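Local coordinates for protein molinate hydrolase (Gulosibacter molinativorax, PDB 4UB9) that hydrolyses the thiocarbamate herbicide molinate, as a zinc-binding member of the amidohydrolase family of TIM-barrel enzymes, at residues A[221-232]-A[263-274]; A[413-421]-A[454-462]. One frame throughout, in Å; residues are numbered along the deposited sequence.

Contact 1: A[221-232]-A[263-274]; sequences PAEVRPLIREYL and RVLDVLVDEVRR
Two outer helices of the amidohydrolase barrel, 221-232 and 262-275, pack side by side here, with Arg225 and Glu271 interlocked as knobs into each other's holes. Strand 239-242 lies between them in the chain, so both run the same way, their axes 9.3 Å apart and crossing at -25°. Toward the strands the interface is apolar. Val224 CG1 and Ile228 CB each lie 3.7 Å from Leu268 CD2, and branched aliphatic chains suit this close, near-parallel approach. Farther along, Leu232 CD1 lies 3.3 Å from the carbonyl O of Glu271 and also reaches Val272. At the other end Pro221, whose compact ring fits the first turn, places CG over one face of the Arg263 guanidinium, 3.6 Å from NE; that arginine forms its salt bridge with Glu287 of the second subunit.

On the outer side the interface turns ionic. Arg225 runs out straight and then bends at chi3 (-70°), which carries its guanidinium across the opposite helix with Val267 CG1 over one face. Arg225 NH1 donates to Glu271 OE2 at 2.8 Å, in the guanidinium plane and at 152°, and to Asp270 OD2 at 3.2 Å, tilted from that plane. Each oxygen uses its anti lone pair. Within its own helix Glu271 OE2 also pairs with Arg274 NH1 at 3.1 Å, and a water donates to it. The other oxygen of Glu271, OE1, rests 3.4 Å from Arg229 CD, while Arg274 NE lies over the face of the Arg229 guanidinium. A buried glutamate oxygen that pairs with Arg225 and Arg274 and accepts from a water is likely to stay ionised, its negative charge tying the polar flank of one helix to that of the other.

Contact 2: A[413-421]-A[454-462]; sequences MDPMAAILA and PLADITNMR
Pro415 turns its ring corner, CB and CG, toward the peptide carbonyls of Pro454 and Leu455, with Pro415 CG 4.0 Å from Leu455 O; these are van der Waals contacts. In the loop 454-462 the flat carboxylate of Asp457 takes Thr459 OG1 and Thr459 N on the same face. Thr459 N, 3.0 Å from Asp457 OD1 and approaching from the anti side but out of the carboxylate plane, closes an Asx turn that leads into the 3-10 segment 458-462. At the start of helix 415-421, Asp414 is the N-cap, its OD2 accepting weak bonds from the N-H groups of Met416 and Ala417, and the proline that follows suits a first turn.

Across the contact itself the side chains meet through apolar groups. Leu455 CD2 slips in beside the first turn, 3.8 Å from Met416 N and also against Met416 SD, a flexible thioether that can mould itself to a methyl. Ile419 is the hub. Its CG1 lies anti to the carbonyl carbon (chi1 -69°), and the extended second torsion brings Ile419 CD1 against both Pro454 CB (4.0 Å) and Leu455 CD2 (3.9 Å), about a right angle apart. Ile419 CG1 faces Met461 SD at 4.1 Å. The Ile419 and Ile458 side chains slide past each other in opposite directions, and the CD1 methyl of Ile458 also reaches the carbonyl O of Pro415. Cutting Ile419 back to an alanine would probably open a gap among Pro454, Leu455 and Met461, leaving the thioether of Met461 without its neighbour across the contact.

Ile419 and Met461 both rest on Leu90 of strand 88-95, Met461 also on Leu93, and Pro454 on Trp88. Helix 400-410 touches Met413, Ala421 and Arg462. The contact thus seats the loop between strands 447-450 and 464-469 against helix 415-421.

How the contacts relate
Contact 1 and contact 2 lie on opposite sides of the chain's centre, their own centres 40 Å apart and their nearest atoms about 19 Å apart, so neither touches the other. They follow in series along the chain, and both belong to its amidohydrolase part. Contact 1 is nearer the metal site: the side chain of Leu268 is about 11 Å from that of the zinc ligand His282, which ends strand 279-282, the strand following helix 262-275. Contact 2 is remote from the zinc ligands. The assembly also separates them, since the second subunit reaches contact 1, whereas contact 2 is touched by no other chain.

Contact 1: A[221-232]-A[263-274]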
loop_
_atom_site.group_PDB
_atom_site.type_symbol
_atom_site.label_atom_id
_atom_site.label_comp_id
_atom_site.label_asym_id
_atom_site.label_seq_id
_atom_site.Cartn_x
_atom_site.Cartn_y
_atom_site.Cartn_z
ATOM N N PRO A 221 30.606 -16.363 -11.905
ATOM C CA PRO A 221 31.818 -15.587 -11.723
ATOM C C PRO A 221 32.476 -15.152 -13.011
ATOM O O PRO A 221 32.958 -14.022 -13.129
ATOM C CB PRO A 221 32.754 -16.556 -10.989
ATOM C CG PRO A 221 31.883 -17.533 -10.334
ATOM C CD PRO A 221 30.620 -17.620 -11.137
ATOM N N ALA A 222 32.512 -16.056 -13.964
ATOM C CA ALA A 222 33.134 -15.775 -15.237
ATOM C C ALA A 222 32.425 -14.645 -15.996
ATOM O O ALA A 222 33.045 -13.929 -16.778
ATOM C CB ALA A 222 33.156 -17.035 -16.100
ATOM N N GLU A 223 31.123 -14.508 -15.803
ATOM C CA GLU A 223 30.396 -13.428 -16.453
ATOM C C GLU A 223 30.487 -12.116 -15.673
ATOM O O GLU A 223 30.301 -11.042 -16.241
ATOM C CB GLU A 223 28.951 -13.804 -16.668
ATOM C CG GLU A 223 28.785 -14.761 -17.814
ATOM C CD GLU A 223 27.342 -15.223 -18.005
ATOM O OE1 GLU A 223 26.399 -14.409 -17.852
ATOM O OE2 GLU A 223 27.153 -16.417 -18.336
ATOM N N VAL A 224 30.690 -12.218 -14.370
ATOM C CA VAL A 224 30.804 -11.019 -13.538
ATOM C C VAL A 224 32.119 -10.300 -13.808
ATOM O O VAL A 224 32.180 -9.075 -13.830
ATOM C CB VAL A 224 30.752 -11.373 -12.068
ATOM C CG1 VAL A 224 31.100 -10.174 -11.209
ATOM C CG2 VAL A 224 29.370 -11.876 -11.700
ATOM N N ARG A 225 33.163 -11.085 -14.049
ATOM C CA ARG A 225 34.514 -10.546 -14.188
ATOM C C ARG A 225 34.624 -9.438 -15.219
ATOM O O ARG A 225 35.079 -8.358 -14.898
ATOM C CB ARG A 225 35.540 -11.633 -14.507
ATOM C CG ARG A 225 36.977 -11.122 -14.423
ATOM C CD ARG A 225 38.016 -12.214 -14.610
ATOM N NE ARG A 225 38.063 -13.150 -13.476
ATOM C CZ ARG A 225 38.657 -12.936 -12.309
ATOM N NH1 ARG A 225 39.263 -11.817 -12.052
ATOM N NH2 ARG A 225 38.630 -13.870 -11.376
ATOM N N PRO A 226 34.206 -9.686 -16.457
ATOM C CA PRO A 226 34.367 -8.588 -17.404
ATOM C C PRO A 226 33.526 -7.362 -17.092
ATOM O O PRO A 226 33.886 -6.240 -17.464
ATOM C CB PRO A 226 33.914 -9.207 -18.756
ATOM C CG PRO A 226 33.173 -10.456 -18.400
ATOM C CD PRO A 226 33.780 -10.934 -17.110
ATOM N N LEU A 227 32.377 -7.575 -16.461
ATOM C CA LEU A 227 31.457 -6.448 -16.154
ATOM C C LEU A 227 32.073 -5.498 -15.132
ATOM O O LEU A 227 32.111 -4.284 -15.345
ATOM C CB LEU A 227 30.123 -6.941 -15.664
ATOM C CG LEU A 227 29.317 -7.719 -16.721
ATOM C CD1 LEU A 227 28.027 -8.250 -16.097
ATOM C CD2 LEU A 227 28.976 -6.873 -17.932
ATOM N N ILE A 228 32.610 -6.065 -14.061
ATOM C CA ILE A 228 33.295 -5.252 -13.055
ATOM C C ILE A 228 34.563 -4.611 -13.601
ATOM O O ILE A 228 34.848 -3.448 -13.346
ATOM C CB ILE A 228 33.621 -5.989 -11.758
ATOM C CG1 ILE A 228 34.307 -5.048 -10.766
ATOM C CG2 ILE A 228 34.526 -7.197 -11.988
ATOM C CD1 ILE A 228 33.426 -3.921 -10.274
ATOM N N ARG A 229 35.308 -5.343 -14.410
ATOM C CA ARG A 229 36.493 -4.774 -15.018
ATOM C C ARG A 229 36.178 -3.591 -15.911
ATOM O O ARG A 229 36.812 -2.546 -15.842
ATOM C CB ARG A 229 37.234 -5.809 -15.833
ATOM C CG ARG A 229 38.500 -5.223 -16.392
ATOM C CD ARG A 229 39.428 -6.351 -16.774
ATOM N NE ARG A 229 40.714 -5.831 -17.179
ATOM C CZ ARG A 229 41.726 -6.575 -17.604
ATOM N NH1 ARG A 229 41.620 -7.903 -17.662
ATOM N NH2 ARG A 229 42.864 -5.981 -17.960
ATOM N N GLU A 230 35.192 -3.767 -16.751
ATOM C CA GLU A 230 34.746 -2.693 -17.631
ATOM C C GLU A 230 34.257 -1.444 -16.858
ATOM O O GLU A 230 34.535 -0.289 -17.245
ATOM C CB GLU A 230 33.632 -3.235 -18.525
ATOM C CG GLU A 230 32.809 -2.173 -19.240
ATOM C CD GLU A 230 31.624 -2.754 -20.006
ATOM O OE1 GLU A 230 30.883 -3.639 -19.490
ATOM O OE2 GLU A 230 31.425 -2.306 -21.153
ATOM N N TYR A 231 33.503 -1.713 -15.793
ATOM C CA TYR A 231 33.007 -0.655 -14.921
ATOM C C TYR A 231 34.175 0.160 -14.374
ATOM O O TYR A 231 34.204 1.353 -14.496
ATOM C CB TYR A 231 32.188 -1.226 -13.760
ATOM C CG TYR A 231 31.768 -0.138 -12.807
ATOM C CD1 TYR A 231 30.721 0.739 -13.137
ATOM C CD2 TYR A 231 32.447 0.074 -11.617
ATOM C CE1 TYR A 231 30.344 1.735 -12.275
ATOM C CE2 TYR A 231 32.078 1.067 -10.741
ATOM C CZ TYR A 231 31.041 1.906 -11.082
ATOM O OH TYR A 231 30.655 2.927 -10.239
ATOM N N LEU A 232 35.166 -0.533 -13.826
ATOM C CA LEU A 232 36.327 0.114 -13.265
ATOM C C LEU A 232 37.061 0.931 -14.321
ATOM O O LEU A 232 37.603 1.980 -14.025
ATOM C CB LEU A 232 37.267 -0.893 -12.607
ATOM C CG LEU A 232 36.658 -1.555 -11.364
ATOM C CD1 LEU A 232 37.481 -2.740 -10.912
ATOM C CD2 LEU A 232 36.534 -0.588 -10.206
ATOM N N ARG A 263 32.849 -16.632 -3.678
ATOM C CA ARG A 263 33.496 -16.826 -4.964
ATOM C C ARG A 263 33.369 -15.618 -5.904
ATOM O O ARG A 263 34.323 -15.192 -6.544
ATOM C CB ARG A 263 32.762 -18.001 -5.583
ATOM C CG ARG A 263 33.365 -18.622 -6.789
ATOM C CD ARG A 263 32.779 -20.019 -6.895
ATOM N NE ARG A 263 31.598 -20.072 -7.752
ATOM C CZ ARG A 263 31.453 -20.915 -8.787
ATOM N NH1 ARG A 263 32.393 -21.773 -9.080
ATOM N NH2 ARG A 263 30.368 -20.892 -9.526
ATOM N N VAL A 264 32.162 -15.091 -5.987
ATOM C CA VAL A 264 31.895 -13.936 -6.870
ATOM C C VAL A 264 32.454 -12.660 -6.236
ATOM O O VAL A 264 32.997 -11.784 -6.889
ATOM C CB VAL A 264 30.388 -13.778 -7.151
ATOM C CG1 VAL A 264 30.075 -12.408 -7.739
ATOM C CG2 VAL A 264 29.910 -14.883 -8.092
ATOM N N LEU A 265 32.369 -12.609 -4.924
ATOM C CA LEU A 265 32.980 -11.508 -4.184
ATOM C C LEU A 265 34.486 -11.463 -4.419
ATOM O O LEU A 265 35.080 -10.425 -4.661
ATOM C CB LEU A 265 32.648 -11.645 -2.694
ATOM C CG LEU A 265 33.103 -10.511 -1.802
ATOM C CD1 LEU A 265 32.570 -9.179 -2.271
ATOM C CD2 LEU A 265 32.617 -10.814 -0.389
ATOM N N ASP A 266 35.105 -12.624 -4.399
ATOM C CA ASP A 266 36.541 -12.723 -4.734
ATOM C C ASP A 266 36.870 -12.181 -6.131
ATOM O O ASP A 266 37.855 -11.489 -6.320
ATOM C CB ASP A 266 37.045 -14.153 -4.580
ATOM C CG ASP A 266 37.066 -14.620 -3.088
ATOM O OD1 ASP A 266 36.950 -13.769 -2.146
ATOM O OD2 ASP A 266 37.180 -15.857 -2.879
ATOM N N VAL A 267 36.019 -12.442 -7.094
ATOM C CA VAL A 267 36.231 -11.874 -8.427
ATOM C C VAL A 267 36.221 -10.360 -8.393
ATOM O O VAL A 267 37.059 -9.699 -8.978
ATOM C CB VAL A 267 35.137 -12.346 -9.393
ATOM C CG1 VAL A 267 35.145 -11.546 -10.671
ATOM C CG2 VAL A 267 35.320 -13.846 -9.663
ATOM N N LEU A 268 35.247 -9.813 -7.685
ATOM C CA LEU A 268 35.087 -8.358 -7.599
ATOM C C LEU A 268 36.284 -7.731 -6.927
ATOM O O LEU A 268 36.848 -6.762 -7.403
ATOM C CB LEU A 268 33.819 -7.997 -6.843
ATOM C CG LEU A 268 32.498 -8.422 -7.488
ATOM C CD1 LEU A 268 31.363 -8.208 -6.493
ATOM C CD2 LEU A 268 32.224 -7.631 -8.742
ATOM N N VAL A 269 36.664 -8.295 -5.803
ATOM C CA VAL A 269 37.835 -7.798 -5.052
ATOM C C VAL A 269 39.134 -7.835 -5.899
ATOM O O VAL A 269 39.852 -6.859 -5.979
ATOM C CB VAL A 269 38.016 -8.566 -3.741
ATOM C CG1 VAL A 269 39.337 -8.186 -3.063
ATOM C CG2 VAL A 269 36.844 -8.249 -2.818
ATOM N N ASP A 270 39.371 -8.961 -6.544
ATOM C CA ASP A 270 40.524 -9.162 -7.386
ATOM C C ASP A 270 40.567 -8.139 -8.503
ATOM O O ASP A 270 41.624 -7.526 -8.759
ATOM C CB ASP A 270 40.515 -10.607 -7.899
ATOM C CG ASP A 270 41.730 -10.958 -8.768
ATOM O OD1 ASP A 270 42.809 -10.883 -8.146
ATOM O OD2 ASP A 270 41.605 -11.250 -10.010
ATOM N N GLU A 271 39.429 -7.841 -9.102
ATOM C CA GLU A 271 39.422 -6.816 -10.180
ATOM C C GLU A 271 39.674 -5.376 -9.692
ATOM O O GLU A 271 40.180 -4.531 -10.436
ATOM C CB GLU A 271 38.130 -6.894 -11.003
ATOM C CG GLU A 271 38.077 -8.156 -11.842
ATOM C CD GLU A 271 39.154 -8.182 -12.940
ATOM O OE1 GLU A 271 39.544 -7.110 -13.422
ATOM O OE2 GLU A 271 39.606 -9.287 -13.301
ATOM N N VAL A 272 39.204 -5.092 -8.484
ATOM C CA VAL A 272 39.407 -3.781 -7.886
ATOM C C VAL A 272 40.874 -3.622 -7.590
ATOM O O VAL A 272 41.467 -2.582 -7.907
ATOM C CB VAL A 272 38.594 -3.604 -6.594
ATOM C CG1 VAL A 272 39.019 -2.358 -5.873
ATOM C CG2 VAL A 272 37.096 -3.518 -6.912
ATOM N N ARG A 273 41.456 -4.656 -6.983
ATOM C CA ARG A 273 42.915 -4.682 -6.696
ATOM C C ARG A 273 43.704 -4.509 -7.980
ATOM O O ARG A 273 44.543 -3.619 -8.086
ATOM C CB ARG A 273 43.326 -5.981 -6.087
ATOM C CG ARG A 273 43.239 -6.078 -4.578
ATOM C CD ARG A 273 42.542 -4.931 -3.893
ATOM N NE ARG A 273 42.167 -5.306 -2.532
ATOM C CZ ARG A 273 42.078 -4.458 -1.513
ATOM N NH1 ARG A 273 42.349 -3.171 -1.680
ATOM N NH2 ARG A 273 41.730 -4.898 -0.317
ATOM N N ARG A 274 43.341 -5.280 -8.993
ATOM C CA ARG A 274 43.978 -5.170 -10.311
ATOM C C ARG A 274 43.925 -3.728 -10.807
ATOM O O ARG A 274 44.886 -3.207 -11.367
ATOM C CB ARG A 274 43.331 -6.130 -11.311
ATOM C CG ARG A 274 43.829 -6.008 -12.762
ATOM C CD ARG A 274 42.990 -6.711 -13.863
ATOM N NE ARG A 274 43.743 -7.822 -14.454
ATOM C CZ ARG A 274 43.594 -9.097 -14.102
ATOM N NH1 ARG A 274 42.713 -9.447 -13.177
ATOM N NH2 ARG A 274 44.343 -10.052 -14.670
HETATM O O HOH W 1 40.508 -9.198 -15.899
#

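Contact 2: A[413-421]-A[454-462]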
loop_
_atom_site.group_PDB
_atom_site.type_symbol
_atom_site.label_atom_id
_atom_site.label_comp_id
_atom_site.label_asym_id
_atom_site.label_seq_id
_atom_site.Cartn_x
_atom_site.Cartn_y
_atom_site.Cartn_z
ATOM N N MET A 413 35.216 10.085 22.441
ATOM C CA MET A 413 36.336 10.261 21.570
ATOM C C MET A 413 37.080 11.512 21.979
ATOM O O MET A 413 36.504 12.508 22.368
ATOM C CB MET A 413 35.932 10.372 20.104
ATOM C CG MET A 413 37.067 10.030 19.132
ATOM S SD MET A 413 36.590 10.125 17.393
ATOM C CE MET A 413 37.905 9.206 16.613
ATOM N N ASP A 414 38.398 11.426 21.873
ATOM C CA ASP A 414 39.250 12.536 22.100
ATOM C C ASP A 414 39.054 13.580 20.990
ATOM O O ASP A 414 39.161 13.247 19.817
ATOM C CB ASP A 414 40.714 12.055 22.131
ATOM C CG ASP A 414 41.689 13.208 22.309
ATOM O OD1 ASP A 414 41.642 13.837 23.400
ATOM O OD2 ASP A 414 42.526 13.486 21.402
ATOM N N PRO A 415 38.956 14.866 21.352
ATOM C CA PRO A 415 38.815 15.887 20.324
ATOM C C PRO A 415 39.856 15.875 19.238
ATOM O O PRO A 415 39.537 16.131 18.073
ATOM C CB PRO A 415 38.892 17.216 21.115
ATOM C CG PRO A 415 38.326 16.870 22.442
ATOM C CD PRO A 415 38.737 15.418 22.702
ATOM N N MET A 416 41.111 15.662 19.598
ATOM C CA MET A 416 42.158 15.646 18.565
ATOM C C MET A 416 41.927 14.464 17.589
ATOM O O MET A 416 42.139 14.580 16.389
ATOM C CB MET A 416 43.559 15.540 19.174
ATOM C CG MET A 416 44.670 15.606 18.125
ATOM S SD MET A 416 44.682 17.232 17.354
ATOM C CE MET A 416 45.984 17.206 16.160
ATOM N N ALA A 417 41.579 13.318 18.144
ATOM C CA ALA A 417 41.356 12.123 17.326
ATOM C C ALA A 417 40.117 12.330 16.375
ATOM O O ALA A 417 40.129 11.919 15.226
ATOM C CB ALA A 417 41.175 10.899 18.210
ATOM N N ALA A 418 39.073 12.964 16.892
ATOM C CA ALA A 418 37.962 13.385 16.079
ATOM C C ALA A 418 38.370 14.288 14.920
ATOM O O ALA A 418 37.864 14.152 13.812
ATOM C CB ALA A 418 36.903 14.096 16.921
ATOM N N ILE A 419 39.265 15.227 15.168
ATOM C CA ILE A 419 39.691 16.138 14.094
ATOM C C ILE A 419 40.435 15.376 13.051
ATOM O O ILE A 419 40.311 15.659 11.864
ATOM C CB ILE A 419 40.566 17.283 14.626
ATOM C CG1 ILE A 419 39.696 18.217 15.470
ATOM C CG2 ILE A 419 41.179 18.088 13.483
ATOM C CD1 ILE A 419 40.465 19.182 16.343
ATOM N N LEU A 420 41.273 14.447 13.496
ATOM C CA LEU A 420 42.017 13.597 12.565
ATOM C C LEU A 420 41.062 12.684 11.755
ATOM O O LEU A 420 41.278 12.493 10.579
ATOM C CB LEU A 420 43.051 12.704 13.264
ATOM C CG LEU A 420 44.197 13.366 14.036
ATOM C CD1 LEU A 420 45.387 12.416 14.114
ATOM C CD2 LEU A 420 44.616 14.706 13.443
ATOM N N ALA A 421 40.009 12.191 12.390
ATOM C CA ALA A 421 38.996 11.418 11.700
ATOM C C ALA A 421 38.417 12.197 10.541
ATOM O O ALA A 421 38.071 11.628 9.520
ATOM C CB ALA A 421 37.893 10.980 12.634
ATOM N N PRO A 454 39.130 24.312 18.905
ATOM C CA PRO A 454 38.396 23.059 18.746
ATOM C C PRO A 454 38.795 21.977 19.736
ATOM O O PRO A 454 37.988 21.115 20.045
ATOM C CB PRO A 454 38.736 22.637 17.333
ATOM C CG PRO A 454 40.020 23.321 16.987
ATOM C CD PRO A 454 40.057 24.575 17.788
ATOM N N LEU A 455 39.994 22.068 20.293
ATOM C CA LEU A 455 40.411 21.112 21.329
ATOM C C LEU A 455 39.796 21.372 22.672
ATOM O O LEU A 455 39.685 20.479 23.504
ATOM C CB LEU A 455 41.917 21.113 21.457
ATOM C CG LEU A 455 42.580 20.732 20.118
ATOM C CD1 LEU A 455 44.065 20.997 20.147
ATOM C CD2 LEU A 455 42.305 19.259 19.783
ATOM N N ALA A 456 39.432 22.618 22.929
ATOM C CA ALA A 456 38.798 22.963 24.210
ATOM C C ALA A 456 37.336 22.577 24.173
ATOM O O ALA A 456 36.736 22.213 25.181
ATOM C CB ALA A 456 38.917 24.465 24.467
ATOM N N ASP A 457 36.748 22.756 22.996
ATOM C CA ASP A 457 35.325 22.439 22.746
ATOM C C ASP A 457 35.122 22.137 21.255
ATOM O O ASP A 457 35.360 22.993 20.394
ATOM C CB ASP A 457 34.436 23.585 23.192
ATOM C CG ASP A 457 32.961 23.287 23.056
ATOM O OD1 ASP A 457 32.547 22.395 22.249
ATOM O OD2 ASP A 457 32.189 23.990 23.759
ATOM N N ILE A 458 34.705 20.897 20.978
ATOM C CA ILE A 458 34.666 20.386 19.615
ATOM C C ILE A 458 33.639 21.119 18.741
ATOM O O ILE A 458 33.868 21.350 17.531
ATOM C CB ILE A 458 34.466 18.854 19.590
ATOM C CG1 ILE A 458 34.781 18.307 18.211
ATOM C CG2 ILE A 458 33.079 18.481 20.059
ATOM C CD1 ILE A 458 36.235 18.452 17.784
ATOM N N THR A 459 32.581 21.608 19.369
ATOM C CA THR A 459 31.611 22.507 18.695
ATOM C C THR A 459 32.272 23.793 18.124
ATOM O O THR A 459 31.721 24.427 17.221
ATOM C CB THR A 459 30.428 22.947 19.596
ATOM O OG1 THR A 459 30.907 23.808 20.631
ATOM C CG2 THR A 459 29.759 21.758 20.234
ATOM N N ASN A 460 33.438 24.173 18.642
ATOM C CA ASN A 460 34.210 25.285 18.041
ATOM C C ASN A 460 34.703 25.050 16.632
ATOM O O ASN A 460 35.202 25.969 15.958
ATOM C CB ASN A 460 35.408 25.674 18.905
ATOM C CG ASN A 460 34.991 26.376 20.183
ATOM O OD1 ASN A 460 34.033 27.128 20.197
ATOM N ND2 ASN A 460 35.727 26.140 21.252
ATOM N N MET A 461 34.562 23.826 16.178
ATOM C CA MET A 461 34.832 23.521 14.757
ATOM C C MET A 461 33.961 24.372 13.831
ATOM O O MET A 461 34.346 24.667 12.692
ATOM C CB MET A 461 34.589 22.037 14.459
ATOM C CG MET A 461 35.613 21.073 15.056
ATOM S SD MET A 461 37.248 21.304 14.359
ATOM C CE MET A 461 36.990 20.940 12.618
ATOM N N ARG A 462 32.820 24.788 14.352
ATOM C CA ARG A 462 31.906 25.631 13.579
ATOM C C ARG A 462 32.397 27.074 13.406
ATOM O O ARG A 462 31.830 27.792 12.634
ATOM C CB ARG A 462 30.532 25.665 14.212
ATOM C CG ARG A 462 29.804 24.341 14.140
ATOM C CD ARG A 462 28.578 24.350 15.048
ATOM N NE ARG A 462 27.807 23.097 15.007
ATOM C CZ ARG A 462 26.924 22.759 14.062
ATOM N NH1 ARG A 462 26.697 23.558 13.049
ATOM N NH2 ARG A 462 26.262 21.620 14.144
#